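Local structure of methyltransferase 1 (Methanosarcina barkeri, 2I2X) at residues 55-66 with 97-105; 26-34 with 110-121. The protein transfers the methyl group of methanol to the cob(I)amide cofactor carried by its partner MtaC, a zinc-dependent step of methanogenesis from methanol. All coordinates share one frame; numbering follows the deposited sequence.

Contact 1. Residues 55-66 with 97-105; sequences KEKLIKEYERIT and WGAEVAHAQ
Lys55 lies over one face of the Trp97 indole and reaches past it to the carboxylate of Glu100. Its CD sits 3.6 Å from the centroid of the Trp97 five-membered ring and only 11° off the ring normal, a CH-pi contact. A bend at chi3 in an otherwise extended chain turns NZ off the indole and onto Glu100, where Lys55 NZ meets OE1 and OE2, each at 2.7 Å, on the syn side but 30° out of the carboxylate plane; this forked salt bridge should restrain the carboxylate's rotation. Leu58 CD2 abuts the indole edge. Further along, Ile59 places CG1 against Val101 and CG2 on Ala104 CB, while Val101 CG1 meets Tyr62 CD2 at 3.4 Å. A water donates to both Glu63 OE2 and the Ala104 carbonyl. Thr66 OG1, turned back by its bond to Tyr62 O (2.6 Å), lies 3.2 Å from OE1 of Gln105, whose NE2 is hydrogen-bonded to Thr85. The broadly parallel helix axes, 9.2 Å apart and crossing at -32°, are consistent with two neighbouring outer helices of the TIM barrel, here with the short helix 89-93 between them in sequence. Met91 of that helix packs on Leu58, Tyr62 and Val101, and Gln105 rests on strand 119-126.

Contact 2. Residues 26-34 with 110-121; sequences VKAGLDLEI and EKYHDEYGIKCA
Leu30 and Cys120 form a single antiparallel, hydrogen-bonded bridge. The strong half is Leu30 N to Cys120 O, 2.9 Å long; the return bond, Cys120 N to Leu30 O, is weak at 3.4 Å. Leu30 is also the centre of an inverse gamma turn, within the loop that joins strands 25-28 and 32-33.

The tight part surrounds this bridge. Leu30 CB stands over the centre of the His113 ring, 3.8 Å from its centroid and 9° off the normal, a CH-pi contact. The imidazole is brought beneath it by a chi1 of 174°, which sets CG anti to the backbone N. Leu30 CD1 continues to Cys120 SG and His113 CB. On the inner side, the two methyls of Leu32 divide their partners: CD2 packs 3.6 Å from Ala121 CB, whereas CD1 lies against Lys119 CB. Ala80 and Ile82 of strand 80-86 also touch Leu32.

The outer side is looser and wetter. Asp31, exposed, has OD2 3.5 Å from Lys119 NZ, a weak salt bridge; the lysine chain, bent at chi3 and chi4, curls past the Asp31 carbonyl. A water joins Asp31 OD2 (2.8 Å), His113 NE2 and the carbonyl of Gly117, the positive-phi residue that follows the helix.

The hairpin loop is thus attached to the helix-to-strand connection of the barrel by one good and one weak backbone bond and by apolar contacts, while its polar rim relies on a water and a weak salt bridge. The Asp31 carboxylate near the imidazole and the Lys119 ammonium beside that carboxylate would act in opposing directions on His113, so little net shift in its ionisation need follow.

How the contacts relate
The centres of contacts 1 and 2 are 19 Å apart and their nearest atoms about 5 Å, so they are separate interfaces. Both use helix 95-116: contact 1 takes residues 97-105, and the second segment of contact 2, 110-121, starts near the helix's C-terminal end and runs into strand 119-126. Along the chain the order is 26-34, 55-66, 97-105, 110-121, which places contact 1 wholly between the two halves of contact 2. Helices 55-76 and 95-116 flank strand 80-86 in sequence, and strand 119-126, its neighbour in the parallel sheet, follows helix 95-116. Contact 1 pairs these two outer helices, and contact 2 brings the hairpin 25-33 against the start of strand 119-126, so one helix-strand unit is packed against two different elements.

Contact 1. Residues 55-66 with 97-105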
loop_
_atom_site.group_PDB
_atom_site.type_symbol
_atom_site.label_atom_id
_atom_site.label_comp_id
_atom_site.label_asym_id
_atom_site.label_seq_id
_atom_site.Cartn_x
_atom_site.Cartn_y
_atom_site.Cartn_z
ATOM N N LYS A 55 -22.224 6.376 16.342
ATOM C CA LYS A 55 -21.994 7.524 15.498
ATOM C C LYS A 55 -20.739 8.297 15.871
ATOM O O LYS A 55 -20.021 8.786 15.007
ATOM C CB LYS A 55 -23.187 8.452 15.572
ATOM C CG LYS A 55 -23.121 9.587 14.597
ATOM C CD LYS A 55 -24.361 10.416 14.625
ATOM C CE LYS A 55 -24.313 11.413 15.749
ATOM N NZ LYS A 55 -25.196 12.527 15.385
ATOM N N GLU A 56 -20.453 8.394 17.158
ATOM C CA GLU A 56 -19.361 9.248 17.612
ATOM C C GLU A 56 -17.986 8.624 17.311
ATOM O O GLU A 56 -17.038 9.327 16.947
ATOM C CB GLU A 56 -19.531 9.593 19.097
ATOM C CG GLU A 56 -20.770 10.505 19.412
ATOM C CD GLU A 56 -22.203 9.895 19.080
ATOM O OE1 GLU A 56 -22.466 8.655 19.263
ATOM O OE2 GLU A 56 -23.075 10.700 18.641
ATOM N N LYS A 57 -17.900 7.306 17.461
ATOM C CA LYS A 57 -16.699 6.552 17.111
ATOM C C LYS A 57 -16.439 6.627 15.600
ATOM O O LYS A 57 -15.291 6.722 15.177
ATOM C CB LYS A 57 -16.818 5.089 17.560
ATOM C CG LYS A 57 -16.470 4.827 19.026
ATOM C CD LYS A 57 -17.178 3.565 19.555
ATOM C CE LYS A 57 -16.550 3.079 20.871
ATOM N NZ LYS A 57 -17.200 1.835 21.408
ATOM N N LEU A 58 -17.515 6.591 14.810
ATOM C CA LEU A 58 -17.446 6.724 13.367
ATOM C C LEU A 58 -16.924 8.088 12.918
ATOM O O LEU A 58 -15.982 8.171 12.128
ATOM C CB LEU A 58 -18.825 6.478 12.778
ATOM C CG LEU A 58 -18.856 6.057 11.319
ATOM C CD1 LEU A 58 -17.849 4.946 11.033
ATOM C CD2 LEU A 58 -20.261 5.626 10.928
ATOM N N ILE A 59 -17.554 9.146 13.423
ATOM C CA ILE A 59 -17.112 10.521 13.215
ATOM C C ILE A 59 -15.646 10.684 13.615
ATOM O O ILE A 59 -14.857 11.315 12.913
ATOM C CB ILE A 59 -17.993 11.511 14.015
ATOM C CG1 ILE A 59 -19.380 11.616 13.367
ATOM C CG2 ILE A 59 -17.312 12.876 14.126
ATOM C CD1 ILE A 59 -20.448 12.392 14.180
ATOM N N LYS A 60 -15.284 10.073 14.729
ATOM C CA LYS A 60 -13.916 10.106 15.220
ATOM C C LYS A 60 -12.918 9.468 14.232
ATOM O O LYS A 60 -11.894 10.070 13.907
ATOM C CB LYS A 60 -13.848 9.450 16.613
ATOM C CG LYS A 60 -12.511 9.534 17.287
ATOM C CD LYS A 60 -12.056 10.960 17.409
ATOM C CE LYS A 60 -10.730 11.047 18.164
ATOM N NZ LYS A 60 -10.279 12.480 18.225
ATOM N N GLU A 61 -13.229 8.263 13.763
ATOM C CA GLU A 61 -12.376 7.549 12.823
ATOM C C GLU A 61 -12.142 8.397 11.557
ATOM O O GLU A 61 -10.996 8.525 11.102
ATOM C CB GLU A 61 -12.982 6.188 12.484
ATOM C CG GLU A 61 -12.155 5.311 11.573
ATOM C CD GLU A 61 -11.304 4.302 12.341
ATOM O OE1 GLU A 61 -10.754 4.684 13.409
ATOM O OE2 GLU A 61 -11.175 3.128 11.873
ATOM N N TYR A 62 -13.218 8.993 11.029
ATOM C CA TYR A 62 -13.124 9.835 9.849
ATOM C C TYR A 62 -12.323 11.104 10.107
ATOM O O TYR A 62 -11.633 11.600 9.210
ATOM C CB TYR A 62 -14.506 10.165 9.260
ATOM C CG TYR A 62 -15.140 9.029 8.494
ATOM C CD1 TYR A 62 -14.575 8.554 7.308
ATOM C CD2 TYR A 62 -16.326 8.458 8.928
ATOM C CE1 TYR A 62 -15.170 7.508 6.577
ATOM C CE2 TYR A 62 -16.941 7.410 8.225
ATOM C CZ TYR A 62 -16.355 6.936 7.043
ATOM O OH TYR A 62 -16.955 5.907 6.359
ATOM N N GLU A 63 -12.409 11.633 11.323
ATOM C CA GLU A 63 -11.545 12.747 11.699
ATOM C C GLU A 63 -10.090 12.334 11.669
ATOM O O GLU A 63 -9.230 13.100 11.236
ATOM C CB GLU A 63 -11.916 13.305 13.064
ATOM C CG GLU A 63 -13.120 14.204 12.964
ATOM C CD GLU A 63 -13.526 14.845 14.270
ATOM O OE1 GLU A 63 -13.470 14.194 15.325
ATOM O OE2 GLU A 63 -13.937 16.017 14.231
ATOM N N ARG A 64 -9.804 11.123 12.111
ATOM C CA ARG A 64 -8.423 10.678 12.130
ATOM C C ARG A 64 -7.925 10.515 10.696
ATOM O O ARG A 64 -6.797 10.909 10.387
ATOM C CB ARG A 64 -8.273 9.374 12.921
ATOM C CG ARG A 64 -8.299 9.567 14.424
ATOM C CD ARG A 64 -8.487 8.245 15.157
ATOM N NE ARG A 64 -8.296 8.478 16.579
ATOM C CZ ARG A 64 -8.441 7.583 17.550
ATOM N NH1 ARG A 64 -8.805 6.333 17.275
ATOM N NH2 ARG A 64 -8.202 7.962 18.812
ATOM N N ILE A 65 -8.791 9.965 9.835
ATOM C CA ILE A 65 -8.472 9.714 8.434
ATOM C C ILE A 65 -8.144 11.056 7.772
ATOM O O ILE A 65 -7.104 11.199 7.113
ATOM C CB ILE A 65 -9.639 8.973 7.698
ATOM C CG1 ILE A 65 -9.740 7.503 8.151
ATOM C CG2 ILE A 65 -9.451 9.015 6.209
ATOM C CD1 ILE A 65 -11.115 6.843 7.865
ATOM N N THR A 66 -9.007 12.045 8.016
ATOM C CA THR A 66 -8.933 13.322 7.355
ATOM C C THR A 66 -7.675 14.050 7.799
ATOM O O THR A 66 -6.914 14.564 6.970
ATOM C CB THR A 66 -10.182 14.187 7.626
ATOM O OG1 THR A 66 -11.360 13.426 7.344
ATOM C CG2 THR A 66 -10.186 15.423 6.756
ATOM N N TRP A 97 -26.197 11.028 9.955
ATOM C CA TRP A 97 -24.881 10.415 10.163
ATOM C C TRP A 97 -23.884 10.813 9.069
ATOM O O TRP A 97 -22.814 11.363 9.348
ATOM C CB TRP A 97 -25.000 8.899 10.233
ATOM C CG TRP A 97 -25.545 8.367 11.541
ATOM C CD1 TRP A 97 -26.622 8.839 12.251
ATOM C CD2 TRP A 97 -25.052 7.237 12.267
ATOM N NE1 TRP A 97 -26.803 8.092 13.380
ATOM C CE2 TRP A 97 -25.857 7.099 13.417
ATOM C CE3 TRP A 97 -23.987 6.342 12.072
ATOM C CZ2 TRP A 97 -25.637 6.092 14.371
ATOM C CZ3 TRP A 97 -23.777 5.331 13.021
ATOM C CH2 TRP A 97 -24.596 5.226 14.159
ATOM N N GLY A 98 -24.236 10.551 7.826
ATOM C CA GLY A 98 -23.426 10.999 6.716
ATOM C C GLY A 98 -23.206 12.499 6.737
ATOM O O GLY A 98 -22.099 12.960 6.470
ATOM N N ALA A 99 -24.245 13.269 7.063
ATOM C CA ALA A 99 -24.100 14.730 7.122
ATOM C C ALA A 99 -23.024 15.146 8.132
ATOM O O ALA A 99 -22.236 16.051 7.885
ATOM C CB ALA A 99 -25.418 15.376 7.475
ATOM N N GLU A 100 -23.000 14.473 9.269
ATOM C CA GLU A 100 -22.149 14.889 10.346
ATOM C C GLU A 100 -20.714 14.445 10.120
ATOM O O GLU A 100 -19.783 15.159 10.486
ATOM C CB GLU A 100 -22.686 14.398 11.685
ATOM C CG GLU A 100 -23.822 15.244 12.205
ATOM C CD GLU A 100 -24.387 14.714 13.513
ATOM O OE1 GLU A 100 -23.615 14.548 14.500
ATOM O OE2 GLU A 100 -25.615 14.470 13.550
ATOM N N VAL A 101 -20.531 13.290 9.499
ATOM C CA VAL A 101 -19.204 12.941 9.021
ATOM C C VAL A 101 -18.730 13.992 8.003
ATOM O O VAL A 101 -17.602 14.481 8.078
ATOM C CB VAL A 101 -19.153 11.523 8.427
ATOM C CG1 VAL A 101 -17.794 11.262 7.769
ATOM C CG2 VAL A 101 -19.467 10.474 9.500
ATOM N N ALA A 102 -19.612 14.369 7.087
ATOM C CA ALA A 102 -19.267 15.359 6.070
ATOM C C ALA A 102 -18.796 16.619 6.753
ATOM O O ALA A 102 -17.812 17.230 6.344
ATOM C CB ALA A 102 -20.467 15.665 5.163
ATOM N N HIS A 103 -19.495 16.999 7.814
ATOM C CA HIS A 103 -19.205 18.263 8.471
ATOM C C HIS A 103 -17.873 18.201 9.219
ATOM O O HIS A 103 -17.081 19.137 9.183
ATOM C CB HIS A 103 -20.362 18.691 9.391
ATOM C CG HIS A 103 -20.234 20.095 9.882
ATOM N ND1 HIS A 103 -19.565 20.416 11.047
ATOM C CD2 HIS A 103 -20.651 21.270 9.346
ATOM C CE1 HIS A 103 -19.595 21.728 11.214
ATOM N NE2 HIS A 103 -20.241 22.270 10.193
ATOM N N ALA A 104 -17.632 17.087 9.886
ATOM C CA ALA A 104 -16.422 16.940 10.645
ATOM C C ALA A 104 -15.209 16.924 9.722
ATOM O O ALA A 104 -14.182 17.526 10.061
ATOM C CB ALA A 104 -16.482 15.692 11.486
ATOM N N GLN A 105 -15.327 16.251 8.567
ATOM C CA GLN A 105 -14.248 16.203 7.549
ATOM C C GLN A 105 -13.943 17.586 6.963
ATOM O O GLN A 105 -12.781 18.011 6.949
ATOM C CB GLN A 105 -14.584 15.224 6.428
ATOM C CG GLN A 105 -14.674 13.771 6.854
ATOM C CD GLN A 105 -14.639 12.811 5.671
ATOM O OE1 GLN A 105 -13.565 12.345 5.265
ATOM N NE2 GLN A 105 -15.804 12.485 5.131
HETATM O O HOH W 1 -13.629 18.262 12.886
#

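Contact 2. Residues 26-34 with 110-121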
loop_
_atom_site.group_PDB
_atom_site.type_symbol
_atom_site.label_atom_id
_atom_site.label_comp_id
_atom_site.label_asym_id
_atom_site.label_seq_id
_atom_site.Cartn_x
_atom_site.Cartn_y
_atom_site.Cartn_z
ATOM N N VAL A 26 -14.551 21.110 -14.120
ATOM C CA VAL A 26 -15.457 21.253 -12.976
ATOM C C VAL A 26 -14.749 22.022 -11.844
ATOM O O VAL A 26 -13.670 21.647 -11.397
ATOM C CB VAL A 26 -15.942 19.861 -12.456
ATOM C CG1 VAL A 26 -16.790 19.987 -11.183
ATOM C CG2 VAL A 26 -16.695 19.115 -13.516
ATOM N N LYS A 27 -15.349 23.124 -11.419
ATOM C CA LYS A 27 -14.856 23.931 -10.308
ATOM C C LYS A 27 -15.607 23.495 -9.042
ATOM O O LYS A 27 -16.798 23.267 -9.115
ATOM C CB LYS A 27 -15.123 25.399 -10.602
ATOM C CG LYS A 27 -14.391 25.930 -11.848
ATOM C CD LYS A 27 -14.893 27.324 -12.182
ATOM C CE LYS A 27 -13.783 28.278 -12.525
ATOM N NZ LYS A 27 -13.518 28.414 -13.957
ATOM N N ALA A 28 -14.927 23.358 -7.899
ATOM C CA ALA A 28 -15.573 22.815 -6.678
ATOM C C ALA A 28 -14.697 22.906 -5.423
ATOM O O ALA A 28 -13.494 23.047 -5.507
ATOM C CB ALA A 28 -16.012 21.368 -6.888
ATOM N N GLY A 29 -15.325 22.805 -4.264
ATOM C CA GLY A 29 -14.640 22.783 -2.989
ATOM C C GLY A 29 -13.785 23.998 -2.737
ATOM O O GLY A 29 -14.147 25.123 -3.100
ATOM N N LEU A 30 -12.629 23.757 -2.131
ATOM C CA LEU A 30 -11.769 24.830 -1.699
ATOM C C LEU A 30 -10.741 25.124 -2.763
ATOM O O LEU A 30 -9.633 24.568 -2.750
ATOM C CB LEU A 30 -11.138 24.479 -0.365
ATOM C CG LEU A 30 -12.162 24.242 0.764
ATOM C CD1 LEU A 30 -11.532 23.574 1.971
ATOM C CD2 LEU A 30 -12.845 25.564 1.170
ATOM N N ASP A 31 -11.130 25.966 -3.720
ATOM C CA ASP A 31 -10.202 26.450 -4.739
ATOM C C ASP A 31 -9.677 25.321 -5.673
ATOM O O ASP A 31 -8.636 25.454 -6.312
ATOM C CB ASP A 31 -9.064 27.212 -4.042
ATOM C CG ASP A 31 -8.244 28.024 -4.993
ATOM O OD1 ASP A 31 -8.848 28.655 -5.894
ATOM O OD2 ASP A 31 -6.990 28.042 -4.837
ATOM N N LEU A 32 -10.425 24.225 -5.759
ATOM C CA LEU A 32 -10.050 23.088 -6.616
ATOM C C LEU A 32 -10.668 23.153 -8.028
ATOM O O LEU A 32 -11.808 23.623 -8.218
ATOM C CB LEU A 32 -10.430 21.750 -5.969
ATOM C CG LEU A 32 -9.722 20.536 -6.602
ATOM C CD1 LEU A 32 -8.223 20.526 -6.275
ATOM C CD2 LEU A 32 -10.375 19.187 -6.244
ATOM N N GLU A 33 -9.925 22.671 -9.018
ATOM C CA GLU A 33 -10.474 22.558 -10.356
ATOM C C GLU A 33 -10.092 21.241 -10.985
ATOM O O GLU A 33 -8.955 20.765 -10.839
ATOM C CB GLU A 33 -10.057 23.727 -11.226
ATOM C CG GLU A 33 -10.620 25.096 -10.771
ATOM C CD GLU A 33 -10.167 26.216 -11.688
ATOM O OE1 GLU A 33 -9.336 25.929 -12.571
ATOM O OE2 GLU A 33 -10.639 27.374 -11.543
ATOM N N ILE A 34 -11.075 20.640 -11.653
ATOM C CA ILE A 34 -10.956 19.274 -12.143
ATOM C C ILE A 34 -11.077 19.250 -13.650
ATOM O O ILE A 34 -12.046 19.779 -14.195
ATOM C CB ILE A 34 -12.016 18.365 -11.492
ATOM C CG1 ILE A 34 -12.028 18.592 -9.988
ATOM C CG2 ILE A 34 -11.753 16.897 -11.844
ATOM C CD1 ILE A 34 -13.195 17.999 -9.280
ATOM N N GLU A 110 -10.846 22.652 5.917
ATOM C CA GLU A 110 -10.798 24.141 5.968
ATOM C C GLU A 110 -9.619 24.634 6.774
ATOM O O GLU A 110 -8.905 25.526 6.325
ATOM C CB GLU A 110 -12.083 24.745 6.521
ATOM C CG GLU A 110 -13.173 24.867 5.461
ATOM C CD GLU A 110 -14.629 24.769 5.983
ATOM O OE1 GLU A 110 -14.896 24.373 7.136
ATOM O OE2 GLU A 110 -15.530 25.085 5.191
ATOM N N LYS A 111 -9.402 24.051 7.948
ATOM C CA LYS A 111 -8.269 24.450 8.752
ATOM C C LYS A 111 -6.949 24.351 7.927
ATOM O O LYS A 111 -6.132 25.281 7.959
ATOM C CB LYS A 111 -8.224 23.660 10.078
ATOM C CG LYS A 111 -7.029 24.020 11.010
ATOM C CD LYS A 111 -6.744 22.976 12.130
ATOM C CE LYS A 111 -5.255 23.027 12.679
ATOM N NZ LYS A 111 -4.282 22.037 12.018
ATOM N N TYR A 112 -6.767 23.259 7.169
ATOM C CA TYR A 112 -5.555 23.067 6.371
ATOM C C TYR A 112 -5.502 23.997 5.186
ATOM O O TYR A 112 -4.440 24.537 4.872
ATOM C CB TYR A 112 -5.394 21.618 5.898
ATOM C CG TYR A 112 -4.753 20.738 6.924
ATOM C CD1 TYR A 112 -5.512 20.187 7.967
ATOM C CD2 TYR A 112 -3.370 20.473 6.886
ATOM C CE1 TYR A 112 -4.934 19.391 8.925
ATOM C CE2 TYR A 112 -2.770 19.682 7.855
ATOM C CZ TYR A 112 -3.566 19.136 8.869
ATOM O OH TYR A 112 -2.999 18.337 9.833
ATOM N N HIS A 113 -6.639 24.172 4.516
ATOM C CA HIS A 113 -6.694 25.084 3.378
ATOM C C HIS A 113 -6.361 26.521 3.832
ATOM O O HIS A 113 -5.589 27.206 3.161
ATOM C CB HIS A 113 -8.037 25.001 2.639
ATOM C CG HIS A 113 -8.194 26.020 1.545
ATOM N ND1 HIS A 113 -9.042 27.107 1.652
ATOM C CD2 HIS A 113 -7.588 26.132 0.334
ATOM C CE1 HIS A 113 -8.957 27.837 0.551
ATOM N NE2 HIS A 113 -8.084 27.266 -0.265
ATOM N N ASP A 114 -6.904 26.951 4.973
ATOM C CA ASP A 114 -6.630 28.287 5.504
ATOM C C ASP A 114 -5.152 28.505 5.842
ATOM O O ASP A 114 -4.583 29.529 5.458
ATOM C CB ASP A 114 -7.523 28.619 6.706
ATOM C CG ASP A 114 -9.009 28.723 6.335
ATOM O OD1 ASP A 114 -9.337 28.963 5.148
ATOM O OD2 ASP A 114 -9.869 28.574 7.239
ATOM N N GLU A 115 -4.536 27.545 6.525
ATOM C CA GLU A 115 -3.118 27.636 6.893
ATOM C C GLU A 115 -2.127 27.547 5.750
ATOM O O GLU A 115 -1.194 28.353 5.679
ATOM C CB GLU A 115 -2.752 26.533 7.852
ATOM C CG GLU A 115 -2.696 26.972 9.276
ATOM C CD GLU A 115 -1.421 26.483 9.939
ATOM O OE1 GLU A 115 -0.385 27.204 9.833
ATOM O OE2 GLU A 115 -1.480 25.378 10.556
ATOM N N TYR A 116 -2.307 26.557 4.871
ATOM C CA TYR A 116 -1.295 26.264 3.877
ATOM C C TYR A 116 -1.679 26.613 2.441
ATOM O O TYR A 116 -0.814 26.642 1.577
ATOM C CB TYR A 116 -0.935 24.781 3.938
ATOM C CG TYR A 116 -0.526 24.231 5.300
ATOM C CD1 TYR A 116 0.795 24.333 5.753
ATOM C CD2 TYR A 116 -1.453 23.584 6.117
ATOM C CE1 TYR A 116 1.177 23.815 7.001
ATOM C CE2 TYR A 116 -1.087 23.055 7.352
ATOM C CZ TYR A 116 0.233 23.180 7.791
ATOM O OH TYR A 116 0.593 22.661 9.014
ATOM N N GLY A 117 -2.973 26.844 2.173
ATOM C CA GLY A 117 -3.466 27.042 0.797
ATOM C C GLY A 117 -3.475 25.813 -0.123
ATOM O O GLY A 117 -3.483 25.954 -1.339
ATOM N N ILE A 118 -3.471 24.606 0.448
ATOM C CA ILE A 118 -3.654 23.394 -0.314
ATOM C C ILE A 118 -5.111 23.329 -0.823
ATOM O O ILE A 118 -6.045 23.585 -0.072
ATOM C CB ILE A 118 -3.327 22.133 0.549
ATOM C CG1 ILE A 118 -3.534 20.848 -0.256
ATOM C CG2 ILE A 118 -4.133 22.118 1.871
ATOM C CD1 ILE A 118 -3.027 19.609 0.442
ATOM N N LYS A 119 -5.281 23.022 -2.110
ATOM C CA LYS A 119 -6.589 22.886 -2.724
ATOM C C LYS A 119 -7.141 21.506 -2.423
ATOM O O LYS A 119 -6.430 20.501 -2.526
ATOM C CB LYS A 119 -6.453 23.047 -4.231
ATOM C CG LYS A 119 -5.740 24.315 -4.678
ATOM C CD LYS A 119 -5.050 24.023 -5.998
ATOM C CE LYS A 119 -5.194 25.133 -6.976
ATOM N NZ LYS A 119 -4.500 26.353 -6.576
ATOM N N CYS A 120 -8.398 21.440 -2.039
ATOM C CA CYS A 120 -9.035 20.148 -1.803
ATOM C C CYS A 120 -10.555 20.184 -1.973
ATOM O O CYS A 120 -11.168 21.258 -1.980
ATOM C CB CYS A 120 -8.693 19.684 -0.406
ATOM S SG CYS A 120 -9.013 20.966 0.769
ATOM N N ALA A 121 -11.162 19.011 -2.128
ATOM C CA ALA A 121 -12.614 18.898 -2.288
ATOM C C ALA A 121 -13.022 17.601 -1.642
ATOM O O ALA A 121 -12.218 16.686 -1.514
ATOM C CB ALA A 121 -13.036 18.938 -3.786
HETATM O O HOH W 2 -5.857 27.463 -2.366
#